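PDB 5FF5: PaaA from Enterobacter agglomerans, which probably activates a peptide substrate by adenylylation, as in E1-like ThiF-family enzymes, on the way to the bicyclic core of pantocin A. Local coordinates for residues S133-C147 with L218-A231. Numbering follows the deposited sequence.
Sequences SKVAIFGMGGWGTWC and LEELVGDSTFIILA. With SO4 (sulfate ion), chain C.
Strands 134-138 and 227-229 are parallel neighbours in the Rossmann-type sheet of the ThiF-family domain, and the glycine-rich turn after the first carries a GxGxxG pattern (Gly139, Gly141, Gly144) consistent with a nucleotide site. A sulfate, probably from the crystallisation liquor, sits at the N-terminus of helix 142-153 on Gly142 N and is also held by Arg174. The strand ladder begins at Lys134 O, which accepts two amides, Phe227 N and, at 2.7 Å, Thr226 N, while Thr226 OG1 takes Lys134 N. Thr226 OG1 reaches that amide because it stands between its own backbone N and carbonyl carbon (chi1 57°). Next, Phe227 O takes Ala136 N, Ala136 O receives Ile229 N almost head-on at 3.1 Å (C=O...N angle 170°), and a weak bond from Phe138 N to Ile229 O comes last. Lys134 NZ forms a salt bridge with Asp224 OD1. On one face of the sheet, Val135 CG1 meets Ile229 CD1 at 3.8 Å; on the other, Ala136 CB faces Ser225, whose OG is turned back to Val222 O. At the end of the ladder, the Phe138 ring edge meets Val222 CG2 and Ile228 CG2. Ala231 CA lies over one face of the Trp143 ring, offset toward its rim, and Trp143 CZ3 abuts Ile229 CG2, near the ring plane.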
loop_
_atom_site.group_PDB
_atom_site.type_symbol
_atom_site.label_atom_id
_atom_site.label_comp_id
_atom_site.label_asym_id
_atom_site.label_seq_id
_atom_site.Cartn_x
_atom_site.Cartn_y
_atom_site.Cartn_z
ATOM N N SER A 133 -1.518 -18.219 12.539
ATOM C CA SER A 133 -1.678 -17.012 13.330
ATOM C C SER A 133 -3.109 -16.548 13.468
ATOM O O SER A 133 -3.938 -16.832 12.613
ATOM C CB SER A 133 -0.856 -15.887 12.738
ATOM O OG SER A 133 0.510 -16.122 12.971
ATOM N N LYS A 134 -3.371 -15.820 14.557
ATOM C CA LYS A 134 -4.668 -15.196 14.829
ATOM C C LYS A 134 -4.465 -13.759 15.255
ATOM O O LYS A 134 -3.869 -13.489 16.295
ATOM C CB LYS A 134 -5.435 -15.935 15.928
ATOM C CG LYS A 134 -5.794 -17.371 15.607
ATOM C CD LYS A 134 -6.890 -17.864 16.543
ATOM C CE LYS A 134 -7.917 -16.768 16.775
ATOM N NZ LYS A 134 -9.048 -17.234 17.619
ATOM N N VAL A 135 -4.977 -12.836 14.462
ATOM C CA VAL A 135 -4.764 -11.430 14.730
ATOM C C VAL A 135 -6.087 -10.823 15.108
ATOM O O VAL A 135 -7.096 -11.092 14.464
ATOM C CB VAL A 135 -4.109 -10.718 13.507
ATOM C CG1 VAL A 135 -3.836 -9.266 13.772
ATOM C CG2 VAL A 135 -2.828 -11.407 13.182
ATOM N N ALA A 136 -6.087 -10.065 16.202
ATOM C CA ALA A 136 -7.284 -9.389 16.678
ATOM C C ALA A 136 -7.120 -7.916 16.429
ATOM O O ALA A 136 -6.096 -7.330 16.744
ATOM C CB ALA A 136 -7.530 -9.669 18.143
ATOM N N ILE A 137 -8.131 -7.321 15.830
ATOM C CA ILE A 137 -8.078 -5.921 15.446
ATOM C C ILE A 137 -9.192 -5.166 16.142
ATOM O O ILE A 137 -10.363 -5.530 16.040
ATOM C CB ILE A 137 -8.190 -5.741 13.922
ATOM C CG1 ILE A 137 -7.194 -6.664 13.226
ATOM C CG2 ILE A 137 -7.875 -4.325 13.529
ATOM C CD1 ILE A 137 -7.290 -6.629 11.715
ATOM N N PHE A 138 -8.809 -4.149 16.900
ATOM C CA PHE A 138 -9.762 -3.407 17.692
ATOM C C PHE A 138 -10.192 -2.164 16.957
ATOM O O PHE A 138 -9.520 -1.154 17.007
ATOM C CB PHE A 138 -9.163 -3.077 19.071
ATOM C CG PHE A 138 -9.140 -4.258 20.001
ATOM C CD1 PHE A 138 -10.210 -4.507 20.844
ATOM C CD2 PHE A 138 -8.086 -5.148 19.986
ATOM C CE1 PHE A 138 -10.215 -5.603 21.668
ATOM C CE2 PHE A 138 -8.083 -6.243 20.798
ATOM C CZ PHE A 138 -9.146 -6.472 21.645
ATOM N N GLY A 139 -11.317 -2.249 16.265
ATOM C CA GLY A 139 -11.883 -1.093 15.593
ATOM C C GLY A 139 -11.761 -1.175 14.077
ATOM O O GLY A 139 -10.654 -1.308 13.543
HETATM N N MSE A 140 -12.890 -1.090 13.378
HETATM C CA MSE A 140 -12.867 -1.187 11.926
HETATM C C MSE A 140 -13.122 0.158 11.233
HETATM O O MSE A 140 -13.874 0.250 10.256
HETATM C CB MSE A 140 -13.868 -2.240 11.470
HETATM C CG MSE A 140 -13.475 -3.660 11.893
HETATM SE SE MSE A 140 -11.847 -4.366 11.028
HETATM C CE MSE A 140 -10.633 -4.141 12.523
ATOM N N GLY A 141 -12.481 1.195 11.756
ATOM C CA GLY A 141 -12.396 2.480 11.091
ATOM C C GLY A 141 -11.389 2.405 9.953
ATOM O O GLY A 141 -11.098 1.322 9.428
ATOM N N GLY A 142 -10.917 3.573 9.524
ATOM C CA GLY A 142 -9.917 3.675 8.484
ATOM C C GLY A 142 -8.710 2.769 8.670
ATOM O O GLY A 142 -8.505 1.843 7.887
ATOM N N TRP A 143 -7.890 3.030 9.686
ATOM C CA TRP A 143 -6.684 2.225 9.864
ATOM C C TRP A 143 -7.082 0.757 9.974
ATOM O O TRP A 143 -6.395 -0.121 9.466
ATOM C CB TRP A 143 -5.888 2.667 11.105
ATOM C CG TRP A 143 -6.583 2.470 12.423
ATOM C CD1 TRP A 143 -7.387 3.370 13.081
ATOM C CD2 TRP A 143 -6.497 1.311 13.279
ATOM N NE1 TRP A 143 -7.826 2.831 14.279
ATOM C CE2 TRP A 143 -7.293 1.576 14.428
ATOM C CE3 TRP A 143 -5.837 0.075 13.184
ATOM C CZ2 TRP A 143 -7.437 0.653 15.473
ATOM C CZ3 TRP A 143 -5.987 -0.846 14.232
ATOM C CH2 TRP A 143 -6.783 -0.547 15.357
ATOM N N GLY A 144 -8.243 0.526 10.577
ATOM C CA GLY A 144 -8.738 -0.804 10.866
ATOM C C GLY A 144 -9.075 -1.665 9.679
ATOM O O GLY A 144 -8.730 -2.846 9.649
ATOM N N THR A 145 -9.763 -1.077 8.702
ATOM C CA THR A 145 -10.203 -1.805 7.510
ATOM C C THR A 145 -9.057 -2.196 6.581
ATOM O O THR A 145 -9.099 -3.247 5.948
ATOM C CB THR A 145 -11.206 -0.971 6.681
ATOM O OG1 THR A 145 -10.701 0.354 6.494
ATOM C CG2 THR A 145 -12.542 -0.881 7.379
ATOM N N TRP A 146 -8.031 -1.361 6.493
ATOM C CA TRP A 146 -6.915 -1.652 5.599
ATOM C C TRP A 146 -6.033 -2.742 6.155
ATOM O O TRP A 146 -5.512 -3.554 5.399
ATOM C CB TRP A 146 -6.098 -0.395 5.333
ATOM C CG TRP A 146 -6.809 0.576 4.472
ATOM C CD1 TRP A 146 -7.691 1.532 4.868
ATOM C CD2 TRP A 146 -6.706 0.688 3.056
ATOM N NE1 TRP A 146 -8.148 2.231 3.784
ATOM C CE2 TRP A 146 -7.556 1.733 2.656
ATOM C CE3 TRP A 146 -5.961 0.010 2.081
ATOM C CZ2 TRP A 146 -7.690 2.118 1.335
ATOM C CZ3 TRP A 146 -6.102 0.386 0.767
ATOM C CH2 TRP A 146 -6.958 1.434 0.404
ATOM N N CYS A 147 -5.869 -2.765 7.473
ATOM C CA CYS A 147 -5.068 -3.809 8.095
ATOM C C CYS A 147 -5.715 -5.184 7.949
ATOM O O CYS A 147 -5.032 -6.170 7.678
ATOM C CB CYS A 147 -4.826 -3.523 9.570
ATOM S SG CYS A 147 -3.641 -2.220 9.922
ATOM N N LEU A 218 -12.573 -8.104 27.799
ATOM C CA LEU A 218 -11.407 -7.929 26.940
ATOM C C LEU A 218 -10.579 -9.199 26.797
ATOM O O LEU A 218 -10.056 -9.470 25.726
ATOM C CB LEU A 218 -10.521 -6.823 27.487
ATOM C CG LEU A 218 -11.076 -5.415 27.358
ATOM C CD1 LEU A 218 -10.185 -4.400 28.077
ATOM C CD2 LEU A 218 -11.237 -5.065 25.889
ATOM N N GLU A 219 -10.441 -9.973 27.870
ATOM C CA GLU A 219 -9.688 -11.214 27.784
ATOM C C GLU A 219 -10.511 -12.216 26.965
ATOM O O GLU A 219 -9.965 -13.111 26.331
ATOM C CB GLU A 219 -9.366 -11.763 29.171
ATOM C CG GLU A 219 -8.519 -10.833 30.039
ATOM C CD GLU A 219 -8.151 -11.439 31.414
ATOM O OE1 GLU A 219 -8.489 -12.625 31.667
ATOM O OE2 GLU A 219 -7.550 -10.721 32.258
ATOM N N GLU A 220 -11.830 -12.049 26.969
ATOM C CA GLU A 220 -12.692 -12.882 26.135
ATOM C C GLU A 220 -12.569 -12.456 24.675
ATOM O O GLU A 220 -12.453 -13.302 23.799
ATOM C CB GLU A 220 -14.166 -12.822 26.592
ATOM C CG GLU A 220 -14.508 -13.752 27.773
ATOM C CD GLU A 220 -16.002 -13.793 28.133
ATOM O OE1 GLU A 220 -16.721 -12.777 27.955
ATOM O OE2 GLU A 220 -16.461 -14.871 28.576
ATOM N N LEU A 221 -12.583 -11.149 24.413
ATOM C CA LEU A 221 -12.458 -10.653 23.044
ATOM C C LEU A 221 -11.087 -10.986 22.463
ATOM O O LEU A 221 -10.983 -11.436 21.322
ATOM C CB LEU A 221 -12.707 -9.145 22.982
ATOM C CG LEU A 221 -14.149 -8.684 23.250
ATOM C CD1 LEU A 221 -14.266 -7.181 23.115
ATOM C CD2 LEU A 221 -15.178 -9.384 22.350
ATOM N N VAL A 222 -10.036 -10.802 23.251
ATOM C CA VAL A 222 -8.707 -11.180 22.790
ATOM C C VAL A 222 -8.629 -12.689 22.545
ATOM O O VAL A 222 -8.127 -13.110 21.521
ATOM C CB VAL A 222 -7.600 -10.753 23.778
ATOM C CG1 VAL A 222 -6.290 -11.418 23.413
ATOM C CG2 VAL A 222 -7.453 -9.242 23.798
ATOM N N GLY A 223 -9.127 -13.496 23.471
ATOM C CA GLY A 223 -9.153 -14.936 23.297
ATOM C C GLY A 223 -7.784 -15.510 23.023
ATOM O O GLY A 223 -6.799 -15.073 23.612
ATOM N N ASP A 224 -7.694 -16.417 22.054
ATOM C CA ASP A 224 -6.422 -17.074 21.770
ATOM C C ASP A 224 -5.692 -16.419 20.610
ATOM O O ASP A 224 -5.006 -17.098 19.857
ATOM C CB ASP A 224 -6.613 -18.572 21.472
ATOM C CG ASP A 224 -7.536 -18.841 20.284
ATOM O OD1 ASP A 224 -8.084 -17.878 19.700
ATOM O OD2 ASP A 224 -7.735 -20.039 19.956
ATOM N N SER A 225 -5.831 -15.099 20.492
ATOM C CA SER A 225 -5.077 -14.336 19.514
ATOM C C SER A 225 -3.591 -14.565 19.709
ATOM O O SER A 225 -3.117 -14.831 20.818
ATOM C CB SER A 225 -5.371 -12.834 19.605
ATOM O OG SER A 225 -6.738 -12.558 19.388
ATOM N N THR A 226 -2.869 -14.445 18.605
ATOM C CA THR A 226 -1.441 -14.611 18.587
ATOM C C THR A 226 -0.735 -13.277 18.303
ATOM O O THR A 226 0.468 -13.156 18.473
ATOM C CB THR A 226 -1.098 -15.680 17.586
ATOM O OG1 THR A 226 -1.627 -15.302 16.314
ATOM C CG2 THR A 226 -1.764 -16.983 18.008
ATOM N N PHE A 227 -1.507 -12.272 17.906
ATOM C CA PHE A 227 -0.993 -10.939 17.598
ATOM C C PHE A 227 -2.118 -9.917 17.779
ATOM O O PHE A 227 -3.273 -10.237 17.544
ATOM C CB PHE A 227 -0.464 -10.871 16.160
ATOM C CG PHE A 227 0.714 -9.958 15.987
ATOM C CD1 PHE A 227 1.980 -10.470 15.787
ATOM C CD2 PHE A 227 0.548 -8.582 16.003
ATOM C CE1 PHE A 227 3.060 -9.624 15.632
ATOM C CE2 PHE A 227 1.629 -7.732 15.858
ATOM C CZ PHE A 227 2.881 -8.250 15.672
ATOM N N ILE A 228 -1.796 -8.689 18.181
ATOM C CA ILE A 228 -2.829 -7.667 18.359
ATOM C C ILE A 228 -2.456 -6.354 17.665
ATOM O O ILE A 228 -1.316 -5.871 17.764
ATOM C CB ILE A 228 -3.104 -7.369 19.877
ATOM C CG1 ILE A 228 -3.754 -8.565 20.565
ATOM C CG2 ILE A 228 -3.974 -6.140 20.035
ATOM C CD1 ILE A 228 -3.938 -8.392 21.996
ATOM N N ILE A 229 -3.445 -5.767 16.994
ATOM C CA ILE A 229 -3.312 -4.469 16.348
ATOM C C ILE A 229 -4.326 -3.539 16.982
ATOM O O ILE A 229 -5.506 -3.886 17.032
ATOM C CB ILE A 229 -3.584 -4.544 14.817
ATOM C CG1 ILE A 229 -2.689 -5.594 14.143
ATOM C CG2 ILE A 229 -3.449 -3.169 14.168
ATOM C CD1 ILE A 229 -2.894 -5.728 12.644
ATOM N N LEU A 230 -3.882 -2.376 17.456
ATOM C CA LEU A 230 -4.783 -1.385 18.048
ATOM C C LEU A 230 -4.215 -0.010 17.814
ATOM O O LEU A 230 -3.072 0.119 17.399
ATOM C CB LEU A 230 -5.013 -1.593 19.553
ATOM C CG LEU A 230 -3.858 -1.617 20.559
ATOM C CD1 LEU A 230 -2.972 -2.784 20.265
ATOM C CD2 LEU A 230 -3.050 -0.304 20.630
ATOM N N ALA A 231 -4.993 1.020 18.128
ATOM C CA ALA A 231 -4.613 2.387 17.797
ATOM C C ALA A 231 -3.754 3.034 18.863
ATOM O O ALA A 231 -3.613 2.523 19.970
ATOM C CB ALA A 231 -5.848 3.232 17.557
HETATM S S SO4 C . -11.437 6.787 10.563
HETATM O O1 SO4 C . -10.455 7.588 9.821
HETATM O O2 SO4 C . -12.313 6.102 9.624
HETATM O O3 SO4 C . -12.303 7.621 11.407
HETATM O O4 SO4 C . -10.722 5.787 11.366
#